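Local structure of DUF917 domain-containing protein (Chromobacterium violaceum, 2O3I) at residues Ala66-Ala70 with Leu191-Leu195; Pro153-Phe157 with Glu167-Arg171; Glu11-Gln15 with Met28-Arg32; Leu313-Asp318 with Tyr386-Asp390. The protein is of unknown function but is a DUF917-family protein with S-Me-THD-like N-terminal and C-terminal domains. The protein carries 2 engineered substitutions. One frame throughout, in Å; residues are numbered along the deposited sequence.

Contact 1 (Ala66-Ala70 with Leu191-Leu195)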
loop_
_atom_site.group_PDB
_atom_site.type_symbol
_atom_site.label_atom_id
_atom_site.label_comp_id
_atom_site.label_asym_id
_atom_site.label_seq_id
_atom_site.Cartn_x
_atom_site.Cartn_y
_atom_site.Cartn_z
ATOM N N ALA A 66 -7.044 -16.617 -2.319
ATOM C CA ALA A 66 -8.355 -16.072 -2.653
ATOM C C ALA A 66 -8.309 -14.890 -3.612
ATOM O O ALA A 66 -7.248 -14.490 -4.102
ATOM C CB ALA A 66 -9.079 -15.648 -1.373
ATOM N N TYR A 67 -9.489 -14.356 -3.887
ATOM C CA TYR A 67 -9.637 -13.182 -4.726
ATOM C C TYR A 67 -10.023 -12.094 -3.728
ATOM O O TYR A 67 -10.700 -12.360 -2.739
ATOM C CB TYR A 67 -10.756 -13.387 -5.754
ATOM C CG TYR A 67 -10.271 -13.617 -7.167
ATOM C CD1 TYR A 67 -10.751 -14.688 -7.920
ATOM C CD2 TYR A 67 -9.356 -12.752 -7.762
ATOM C CE1 TYR A 67 -10.338 -14.895 -9.228
ATOM C CE2 TYR A 67 -8.933 -12.948 -9.082
ATOM C CZ TYR A 67 -9.431 -14.024 -9.807
ATOM O OH TYR A 67 -9.031 -14.226 -11.110
HETATM N N MSE A 68 -9.570 -10.874 -3.983
HETATM C CA MSE A 68 -9.855 -9.744 -3.104
HETATM C C MSE A 68 -10.127 -8.507 -3.972
HETATM O O MSE A 68 -9.565 -8.365 -5.064
HETATM C CB MSE A 68 -8.647 -9.505 -2.179
HETATM C CG MSE A 68 -8.774 -8.339 -1.204
HETATM SE SE MSE A 68 -7.105 -7.986 -0.233
HETATM C CE MSE A 68 -7.751 -8.168 1.581
ATOM N N GLY A 69 -11.003 -7.627 -3.500
ATOM C CA GLY A 69 -11.305 -6.426 -4.258
ATOM C C GLY A 69 -12.771 -6.211 -4.576
ATOM O O GLY A 69 -13.651 -6.830 -3.974
ATOM N N ALA A 70 -13.024 -5.328 -5.540
ATOM C CA ALA A 70 -14.377 -4.983 -5.971
ATOM C C ALA A 70 -15.064 -6.097 -6.763
ATOM O O ALA A 70 -14.518 -6.596 -7.748
ATOM C CB ALA A 70 -14.334 -3.715 -6.810
ATOM N N LEU A 191 -3.417 -3.757 2.114
ATOM C CA LEU A 191 -3.604 -4.571 0.922
ATOM C C LEU A 191 -4.673 -4.011 -0.007
ATOM O O LEU A 191 -4.455 -3.881 -1.212
ATOM C CB LEU A 191 -3.979 -6.005 1.312
ATOM C CG LEU A 191 -2.934 -6.853 2.044
ATOM C CD1 LEU A 191 -3.565 -8.165 2.460
ATOM C CD2 LEU A 191 -1.740 -7.108 1.150
ATOM N N ARG A 192 -5.824 -3.668 0.555
ATOM C CA ARG A 192 -6.924 -3.159 -0.252
ATOM C C ARG A 192 -6.616 -1.917 -1.093
ATOM O O ARG A 192 -7.028 -1.832 -2.247
ATOM C CB ARG A 192 -8.154 -2.926 0.636
ATOM C CG ARG A 192 -8.712 -4.218 1.246
ATOM C CD ARG A 192 -10.008 -3.983 2.020
ATOM N NE ARG A 192 -10.493 -5.185 2.698
ATOM C CZ ARG A 192 -10.992 -6.257 2.087
ATOM N NH1 ARG A 192 -11.087 -6.295 0.764
ATOM N NH2 ARG A 192 -11.393 -7.299 2.802
ATOM N N PRO A 193 -5.894 -0.933 -0.536
ATOM C CA PRO A 193 -5.600 0.254 -1.348
ATOM C C PRO A 193 -4.690 -0.055 -2.537
ATOM O O PRO A 193 -4.822 0.541 -3.606
ATOM C CB PRO A 193 -4.948 1.202 -0.345
ATOM C CG PRO A 193 -5.615 0.826 0.943
ATOM C CD PRO A 193 -5.588 -0.682 0.883
ATOM N N ILE A 194 -3.766 -0.988 -2.337
ATOM C CA ILE A 194 -2.835 -1.388 -3.383
ATOM C C ILE A 194 -3.599 -1.927 -4.588
ATOM O O ILE A 194 -3.182 -1.747 -5.731
ATOM C CB ILE A 194 -1.853 -2.459 -2.852
ATOM C CG1 ILE A 194 -0.922 -1.822 -1.816
ATOM C CG2 ILE A 194 -1.058 -3.069 -3.997
ATOM C CD1 ILE A 194 -0.043 -2.792 -1.090
ATOM N N LEU A 195 -4.726 -2.580 -4.331
ATOM C CA LEU A 195 -5.538 -3.133 -5.408
ATOM C C LEU A 195 -6.254 -2.045 -6.215
ATOM O O LEU A 195 -6.737 -2.307 -7.317
ATOM C CB LEU A 195 -6.566 -4.125 -4.844
ATOM C CG LEU A 195 -6.020 -5.430 -4.250
ATOM C CD1 LEU A 195 -7.162 -6.254 -3.673
ATOM C CD2 LEU A 195 -5.289 -6.212 -5.327
#

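Contact 2 (Pro153-Phe157 with Glu167-Arg171)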
loop_
_atom_site.group_PDB
_atom_site.type_symbol
_atom_site.label_atom_id
_atom_site.label_comp_id
_atom_site.label_asym_id
_atom_site.label_seq_id
_atom_site.Cartn_x
_atom_site.Cartn_y
_atom_site.Cartn_z
ATOM N N PRO A 153 0.792 -13.064 9.204
ATOM C CA PRO A 153 -0.001 -12.696 8.026
ATOM C C PRO A 153 0.816 -12.398 6.775
ATOM O O PRO A 153 0.296 -12.478 5.658
ATOM C CB PRO A 153 -0.781 -11.474 8.510
ATOM C CG PRO A 153 0.190 -10.816 9.434
ATOM C CD PRO A 153 0.729 -12.001 10.227
ATOM N N THR A 154 2.085 -12.044 6.957
ATOM C CA THR A 154 2.950 -11.734 5.824
ATOM C C THR A 154 4.180 -12.630 5.893
ATOM O O THR A 154 4.501 -13.170 6.944
ATOM C CB THR A 154 3.416 -10.266 5.846
ATOM O OG1 THR A 154 4.315 -10.073 6.940
ATOM C CG2 THR A 154 2.236 -9.330 6.003
ATOM N N PRO A 155 4.893 -12.792 4.773
ATOM C CA PRO A 155 4.670 -12.214 3.448
ATOM C C PRO A 155 3.282 -12.461 2.868
ATOM O O PRO A 155 2.748 -13.572 2.946
ATOM C CB PRO A 155 5.753 -12.874 2.602
ATOM C CG PRO A 155 6.840 -13.149 3.580
ATOM C CD PRO A 155 6.067 -13.678 4.757
ATOM N N ALA A 156 2.703 -11.412 2.289
ATOM C CA ALA A 156 1.394 -11.509 1.655
ATOM C C ALA A 156 1.643 -11.251 0.166
ATOM O O ALA A 156 2.451 -10.392 -0.193
ATOM C CB ALA A 156 0.451 -10.467 2.220
ATOM N N PHE A 157 0.967 -11.995 -0.701
ATOM C CA PHE A 157 1.177 -11.809 -2.127
ATOM C C PHE A 157 -0.108 -11.415 -2.851
ATOM O O PHE A 157 -1.125 -12.092 -2.732
ATOM C CB PHE A 157 1.742 -13.097 -2.746
ATOM C CG PHE A 157 3.027 -13.577 -2.108
ATOM C CD1 PHE A 157 4.238 -12.925 -2.354
ATOM C CD2 PHE A 157 3.020 -14.666 -1.245
ATOM C CE1 PHE A 157 5.430 -13.356 -1.742
ATOM C CE2 PHE A 157 4.198 -15.105 -0.628
ATOM C CZ PHE A 157 5.408 -14.446 -0.878
ATOM N N GLU A 167 4.421 -7.985 -3.283
ATOM C CA GLU A 167 4.605 -8.637 -1.996
ATOM C C GLU A 167 4.530 -7.593 -0.887
ATOM O O GLU A 167 5.009 -6.464 -1.039
ATOM C CB GLU A 167 5.950 -9.347 -1.938
ATOM C CG GLU A 167 6.173 -10.097 -0.640
ATOM C CD GLU A 167 7.562 -10.697 -0.536
ATOM O OE1 GLU A 167 8.060 -11.247 -1.544
ATOM O OE2 GLU A 167 8.151 -10.629 0.557
ATOM N N LEU A 168 3.932 -7.971 0.232
ATOM C CA LEU A 168 3.808 -7.053 1.346
ATOM C C LEU A 168 4.215 -7.725 2.652
ATOM O O LEU A 168 3.743 -8.812 2.974
ATOM C CB LEU A 168 2.366 -6.545 1.427
ATOM C CG LEU A 168 2.001 -5.318 2.271
ATOM C CD1 LEU A 168 1.957 -5.686 3.723
ATOM C CD2 LEU A 168 2.984 -4.188 2.016
ATOM N N GLY A 169 5.114 -7.075 3.384
ATOM C CA GLY A 169 5.568 -7.594 4.663
ATOM C C GLY A 169 5.265 -6.565 5.735
ATOM O O GLY A 169 5.494 -5.375 5.526
ATOM N N VAL A 170 4.730 -7.004 6.871
ATOM C CA VAL A 170 4.412 -6.085 7.963
ATOM C C VAL A 170 4.931 -6.554 9.319
ATOM O O VAL A 170 4.674 -7.682 9.750
ATOM C CB VAL A 170 2.887 -5.851 8.103
ATOM C CG1 VAL A 170 2.603 -4.999 9.333
ATOM C CG2 VAL A 170 2.346 -5.155 6.867
ATOM N N ARG A 171 5.657 -5.662 9.985
ATOM C CA ARG A 171 6.194 -5.917 11.314
ATOM C C ARG A 171 5.658 -4.812 12.226
ATOM O O ARG A 171 5.995 -3.635 12.071
ATOM C CB ARG A 171 7.731 -5.900 11.294
HETATM O O HOH W 1 3.887 -10.870 9.352
#

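Contact 3 (Glu11-Gln15 with Met28-Arg32)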
loop_
_atom_site.group_PDB
_atom_site.type_symbol
_atom_site.label_atom_id
_atom_site.label_comp_id
_atom_site.label_asym_id
_atom_site.label_seq_id
_atom_site.Cartn_x
_atom_site.Cartn_y
_atom_site.Cartn_z
ATOM N N GLU A 11 -20.805 -26.534 -9.062
ATOM C CA GLU A 11 -22.094 -25.849 -8.998
ATOM C C GLU A 11 -22.782 -26.073 -7.655
ATOM O O GLU A 11 -23.237 -25.120 -7.021
ATOM C CB GLU A 11 -23.000 -26.297 -10.151
ATOM C CG GLU A 11 -24.447 -25.834 -10.038
ATOM C CD GLU A 11 -24.612 -24.313 -10.023
ATOM O OE1 GLU A 11 -25.742 -23.849 -9.772
ATOM O OE2 GLU A 11 -23.630 -23.581 -10.264
ATOM N N PRO A 12 -22.882 -27.335 -7.203
ATOM C CA PRO A 12 -23.542 -27.528 -5.907
ATOM C C PRO A 12 -22.695 -26.987 -4.757
ATOM O O PRO A 12 -23.220 -26.527 -3.740
ATOM C CB PRO A 12 -23.725 -29.047 -5.832
ATOM C CG PRO A 12 -22.612 -29.579 -6.673
ATOM C CD PRO A 12 -22.609 -28.628 -7.856
ATOM N N LEU A 13 -21.382 -27.050 -4.932
ATOM C CA LEU A 13 -20.433 -26.582 -3.930
ATOM C C LEU A 13 -20.580 -25.088 -3.672
ATOM O O LEU A 13 -20.582 -24.637 -2.530
ATOM C CB LEU A 13 -19.001 -26.881 -4.394
ATOM C CG LEU A 13 -17.847 -26.358 -3.534
ATOM C CD1 LEU A 13 -17.966 -26.867 -2.102
ATOM C CD2 LEU A 13 -16.536 -26.798 -4.154
ATOM N N LEU A 14 -20.690 -24.317 -4.742
ATOM C CA LEU A 14 -20.818 -22.883 -4.594
ATOM C C LEU A 14 -22.181 -22.525 -4.017
ATOM O O LEU A 14 -22.294 -21.571 -3.255
ATOM C CB LEU A 14 -20.572 -22.189 -5.938
ATOM C CG LEU A 14 -21.459 -22.493 -7.142
ATOM C CD1 LEU A 14 -22.641 -21.516 -7.174
ATOM C CD2 LEU A 14 -20.615 -22.353 -8.417
ATOM N N GLN A 15 -23.204 -23.305 -4.362
ATOM C CA GLN A 15 -24.555 -23.063 -3.859
ATOM C C GLN A 15 -24.589 -23.213 -2.346
ATOM O O GLN A 15 -25.086 -22.338 -1.630
ATOM C CB GLN A 15 -25.553 -24.052 -4.461
ATOM C CG GLN A 15 -25.829 -23.875 -5.944
ATOM C CD GLN A 15 -27.308 -23.696 -6.237
ATOM O OE1 GLN A 15 -27.773 -23.993 -7.337
ATOM N NE2 GLN A 15 -28.050 -23.194 -5.256
HETATM N N MSE A 28 -22.295 -15.895 -6.559
HETATM C CA MSE A 28 -22.344 -17.162 -7.264
HETATM C C MSE A 28 -22.065 -16.844 -8.728
HETATM O O MSE A 28 -21.543 -17.671 -9.475
HETATM C CB MSE A 28 -23.726 -17.797 -7.114
HETATM C CG MSE A 28 -24.013 -18.321 -5.721
HETATM SE SE MSE A 28 -25.876 -18.780 -5.477
HETATM C CE MSE A 28 -25.923 -20.478 -6.390
ATOM N N ILE A 29 -22.407 -15.625 -9.121
ATOM C CA ILE A 29 -22.200 -15.175 -10.487
ATOM C C ILE A 29 -20.735 -15.310 -10.887
ATOM O O ILE A 29 -20.413 -15.932 -11.898
ATOM C CB ILE A 29 -22.640 -13.716 -10.639
ATOM C CG1 ILE A 29 -24.090 -13.574 -10.150
ATOM C CG2 ILE A 29 -22.479 -13.279 -12.093
ATOM C CD1 ILE A 29 -24.621 -12.147 -10.101
ATOM N N SER A 30 -19.846 -14.732 -10.084
ATOM C CA SER A 30 -18.422 -14.805 -10.378
ATOM C C SER A 30 -17.897 -16.218 -10.133
ATOM O O SER A 30 -16.941 -16.643 -10.764
ATOM C CB SER A 30 -17.636 -13.792 -9.533
ATOM O OG SER A 30 -17.553 -14.182 -8.175
ATOM N N ALA A 31 -18.523 -16.947 -9.213
ATOM C CA ALA A 31 -18.097 -18.312 -8.929
ATOM C C ALA A 31 -18.425 -19.199 -10.129
ATOM O O ALA A 31 -17.633 -20.062 -10.503
ATOM C CB ALA A 31 -18.790 -18.842 -7.681
ATOM N N ARG A 32 -19.593 -18.974 -10.728
ATOM C CA ARG A 32 -20.034 -19.741 -11.891
ATOM C C ARG A 32 -19.204 -19.390 -13.116
ATOM O O ARG A 32 -18.905 -20.252 -13.940
ATOM C CB ARG A 32 -21.528 -19.497 -12.162
ATOM C CG ARG A 32 -22.455 -20.333 -11.265
ATOM C CD ARG A 32 -23.918 -19.902 -11.336
ATOM N NE ARG A 32 -24.776 -20.737 -10.494
ATOM C CZ ARG A 32 -26.007 -20.403 -10.103
ATOM N NH1 ARG A 32 -26.534 -19.246 -10.477
ATOM N NH2 ARG A 32 -26.707 -21.217 -9.321
#

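Contact 4 (Leu313-Asp318 with Tyr386-Asp390)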
loop_
_atom_site.group_PDB
_atom_site.type_symbol
_atom_site.label_atom_id
_atom_site.label_comp_id
_atom_site.label_asym_id
_atom_site.label_seq_id
_atom_site.Cartn_x
_atom_site.Cartn_y
_atom_site.Cartn_z
ATOM N N LEU A 313 -32.609 -9.388 16.218
ATOM C CA LEU A 313 -33.042 -10.780 16.120
ATOM C C LEU A 313 -31.839 -11.715 16.166
ATOM O O LEU A 313 -31.893 -12.792 16.767
ATOM C CB LEU A 313 -33.801 -11.010 14.811
ATOM C CG LEU A 313 -35.221 -10.461 14.687
ATOM C CD1 LEU A 313 -35.670 -10.565 13.245
ATOM C CD2 LEU A 313 -36.153 -11.246 15.596
ATOM N N ALA A 314 -30.759 -11.295 15.516
ATOM C CA ALA A 314 -29.531 -12.077 15.480
ATOM C C ALA A 314 -28.348 -11.165 15.218
ATOM O O ALA A 314 -28.500 -10.055 14.713
ATOM C CB ALA A 314 -29.609 -13.156 14.399
ATOM N N THR A 315 -27.164 -11.653 15.552
ATOM C CA THR A 315 -25.952 -10.879 15.380
ATOM C C THR A 315 -24.791 -11.821 15.116
ATOM O O THR A 315 -24.799 -12.961 15.578
ATOM C CB THR A 315 -25.670 -10.064 16.660
ATOM O OG1 THR A 315 -26.688 -9.070 16.818
ATOM C CG2 THR A 315 -24.325 -9.398 16.600
ATOM N N ALA A 316 -23.811 -11.346 14.355
ATOM C CA ALA A 316 -22.623 -12.137 14.071
ATOM C C ALA A 316 -21.975 -12.329 15.438
ATOM O O ALA A 316 -22.190 -11.519 16.338
ATOM C CB ALA A 316 -21.689 -11.372 13.143
ATOM N N PRO A 317 -21.145 -13.368 15.608
ATOM C CA PRO A 317 -20.717 -14.408 14.665
ATOM C C PRO A 317 -21.789 -15.299 14.048
ATOM O O PRO A 317 -21.527 -15.978 13.063
ATOM C CB PRO A 317 -19.702 -15.206 15.479
ATOM C CG PRO A 317 -20.256 -15.116 16.870
ATOM C CD PRO A 317 -20.614 -13.644 16.957
ATOM N N ASP A 318 -22.988 -15.316 14.615
ATOM C CA ASP A 318 -24.040 -16.144 14.038
ATOM C C ASP A 318 -24.274 -15.731 12.590
ATOM O O ASP A 318 -24.330 -14.540 12.272
ATOM C CB ASP A 318 -25.357 -16.013 14.814
ATOM C CG ASP A 318 -25.297 -16.643 16.193
ATOM O OD1 ASP A 318 -24.426 -17.509 16.429
ATOM O OD2 ASP A 318 -26.140 -16.282 17.040
ATOM N N TYR A 386 -22.976 -10.483 22.741
ATOM C CA TYR A 386 -23.263 -11.497 21.739
ATOM C C TYR A 386 -24.360 -12.359 22.353
ATOM O O TYR A 386 -24.231 -12.803 23.493
ATOM C CB TYR A 386 -22.013 -12.344 21.467
ATOM C CG TYR A 386 -22.257 -13.647 20.718
ATOM C CD1 TYR A 386 -21.593 -14.818 21.096
ATOM C CD2 TYR A 386 -23.122 -13.707 19.620
ATOM C CE1 TYR A 386 -21.780 -16.021 20.400
ATOM C CE2 TYR A 386 -23.313 -14.905 18.919
ATOM C CZ TYR A 386 -22.637 -16.055 19.318
ATOM O OH TYR A 386 -22.811 -17.234 18.636
ATOM N N ALA A 387 -25.441 -12.575 21.610
ATOM C CA ALA A 387 -26.553 -13.387 22.094
ATOM C C ALA A 387 -26.790 -14.581 21.173
ATOM O O ALA A 387 -27.580 -14.507 20.234
ATOM C CB ALA A 387 -27.810 -12.541 22.183
ATOM N N PRO A 388 -26.114 -15.707 21.441
ATOM C CA PRO A 388 -26.255 -16.917 20.624
ATOM C C PRO A 388 -27.702 -17.322 20.365
ATOM O O PRO A 388 -28.491 -17.489 21.297
ATOM C CB PRO A 388 -25.520 -17.978 21.440
ATOM C CG PRO A 388 -24.493 -17.191 22.188
ATOM C CD PRO A 388 -25.272 -15.970 22.621
ATOM N N VAL A 389 -28.044 -17.484 19.093
ATOM C CA VAL A 389 -29.388 -17.900 18.737
ATOM C C VAL A 389 -29.623 -19.305 19.291
ATOM O O VAL A 389 -30.766 -19.707 19.525
ATOM C CB VAL A 389 -29.590 -17.894 17.208
ATOM C CG1 VAL A 389 -29.645 -16.457 16.704
ATOM C CG2 VAL A 389 -28.457 -18.654 16.526
ATOM N N ASP A 390 -28.536 -20.043 19.503
ATOM C CA ASP A 390 -28.630 -21.388 20.059
ATOM C C ASP A 390 -28.726 -21.282 21.579
ATOM O O ASP A 390 -29.830 -21.515 22.114
ATOM C CB ASP A 390 -27.403 -22.211 19.674
HETATM O O HOH W 2 -27.264 -13.759 17.521
#

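Contact 1 (Ala66-Ala70 with Leu191-Leu195)
The backbones come nearest at G69, the last residue of strand 61-69, and L195, whose CA atoms lie 6.7 Å apart, so the contact is made by side chains filling the gap between strand and helix. One long side chain does most of this work. M68, a selenomethionine, has CG anti to its backbone N (chi1 179°) and stays extended through chi2, which carries SE straight off the strand until it rests 4.0 Å from CB of L191. A bend at chi3 (-123°) then turns the terminal methyl onto R192, where CE of M68 sits over the centre of one guanidinium face, 3.8 Å from CZ of R192. The strand belongs to the mixed sheet, and helix 183-194 is the connection between the parallel strands 165-171 and 203-211, a beta-alpha-beta crossover that packs its helix on one face of that sheet. L191 and L195 also reach L158 on strand 156-159, while Y67 points the other way and bonds through OH to E161. At the far end of the contact, CD1 of L195 nestles against the M68-G69 peptide, 3.5 Å from O of M68 and 3.6 Å from CG of M68. R192 is exposed to solvent; its NH2 is committed to a salt bridge with E188, which would limit the rotation of the guanidinium that M68 covers.

Contact 2 (Pro153-Phe157 with Glu167-Arg171)
A156 and L168 form the hydrogen-bonded pair at the heart of this contact, each giving its N to the other's carbonyl: A156 N to L168 O and L168 N to A156 O are both 2.9 Å. A third bond continues the pattern where residues 153-155 lie outside the regular strand, for N of V170 points at T154 OG1, 3.1 Å away and nearly straight at 171°. With chi1 at 69°, that hydroxyl is turned toward 167-171 and stands in for a backbone carbonyl, just ahead of the cis peptide preceding P155. Water 1 adds a bridge, 2.6 Å from T154 OG1 and weakly bonded to O of V170.

Packing is of two sorts. On one face, CB of A156 meets CB of L168 at 4.4 Å. On the other, F157 and E167 run side by side; OE1 of E167 lies at the ring edge, 3.4 Å from F157 CE1, with carboxylate and ring planes 75° apart. The same carboxylate forms a salt bridge through OE2 with R93 of helix 81-96.

The two strands make an antiparallel beta hairpin, and strand 165-171 pairs in turn with a strand of the second subunit, continuing the sheet across the dimer interface.

Contact 3 (Glu11-Gln15 with Met28-Arg32)
L14 drives both branches of its side chain between M28 and A31, with CD1 lying 3.5 Å from CE of the selenomethionine M28 and CD2 4.0 Å from CB of A31. The fork reaches across because CG takes the position between the backbone N and the carbonyl carbon (chi1 60°), a less common choice on a helix. CD2 also rests on the aliphatic part of R32, 3.9 Å from its CG. M28 answers from the other side: its chain bends at chi3, which brings CE back to within 3.4 Å of Q15 CG, and L14 and Q15 thus share one methyl group.

Helices 10-19 and 28-35 form an antiparallel helical hairpin joined by a glycine-rich connection; the axes of 11-15 and 28-32 run at 157° and approach to 10.2 Å. Helix 111-124 closes over the apolar seam, with V115 touching L14 and A111 touching M28 and A31.

Beside that seam stands a side-on salt bridge. R32 grips E11 with two nitrogens, NH2 to OE1 at 2.8 Å and NE to OE2 at 3.1 Å, and both carboxylate oxygens use their syn lone pairs. Carboxylate and guanidinium are nearly coplanar, although OE1 is tilted somewhat out of the arginine plane. E11 arrives there through a bend at chi2, R32 through a chain extended from CG to NE. A further hydrogen bond, from R32 NH2 to OE1 of Q329, gives the guanidinium a partner outside the hairpin, and OD1 of D336 accepts a hydrogen bond from the backbone N of M28.

Contact 4 (Leu313-Asp318 with Tyr386-Asp390)
P317 and Y386 meet where residues 386-390, the end of the modelled chain, fold back on the curled antiparallel sheet at its short, weakly bonded strand 314-315, beside helix 367-379. Here the packing is tight. CD of P317, which follows a cis peptide, stands over one face of the Y386 ring, 3.8 Å from its centroid in a CH-pi contact, while P388 from the ring's own segment lies against the opposite face. D318 works at the ring's edge, its carboxylate turned 63° from the ring plane. Its OD1 accepts a 2.7 Å bond from Y386 OH, which comes from above the carboxylate plane, and another from the backbone N of A360. OD2 accepts a bond from N of V389 on its syn side at 3.0 Å. One aspartate thereby holds both the tyrosine tip and the backbone of the returning chain. V389 CG1 meets A314 CB at 4.0 Å, with A357 touching both residues.

Toward A387 the contact loosens and solvent takes over. A387 and P388 are exposed. Water 2 adds a link between the segments: it lies 2.8 Å from O of A387 and 2.8 Å from OD2 of D318, and accepts a hydrogen bond from the backbone N of T315 at 2.9 Å.

In the fold
From the N terminus, contact 3 is the first to close, folding helices 10-19 and 28-35 into a short hairpin. The chain then enters strand 61-69, where contact 1 opens, and that loop stays open until helix 183-194. Contact 2, the hairpin of strands 156-159 and 165-171, is nested inside it. The two touch, L191 CD2 packing 4.2 Å from A156 CB, and both serve the mixed sheet. Contact 4 comes last, binding the last modelled residues, 386-390, to residues 313-318, which include a short strand of the antiparallel sheet; its nearest atoms are about 15 Å from those of contact 1. None of the loops cross. Contact 1 joins the N-terminal S-Me-THD-like region to the C-terminal one.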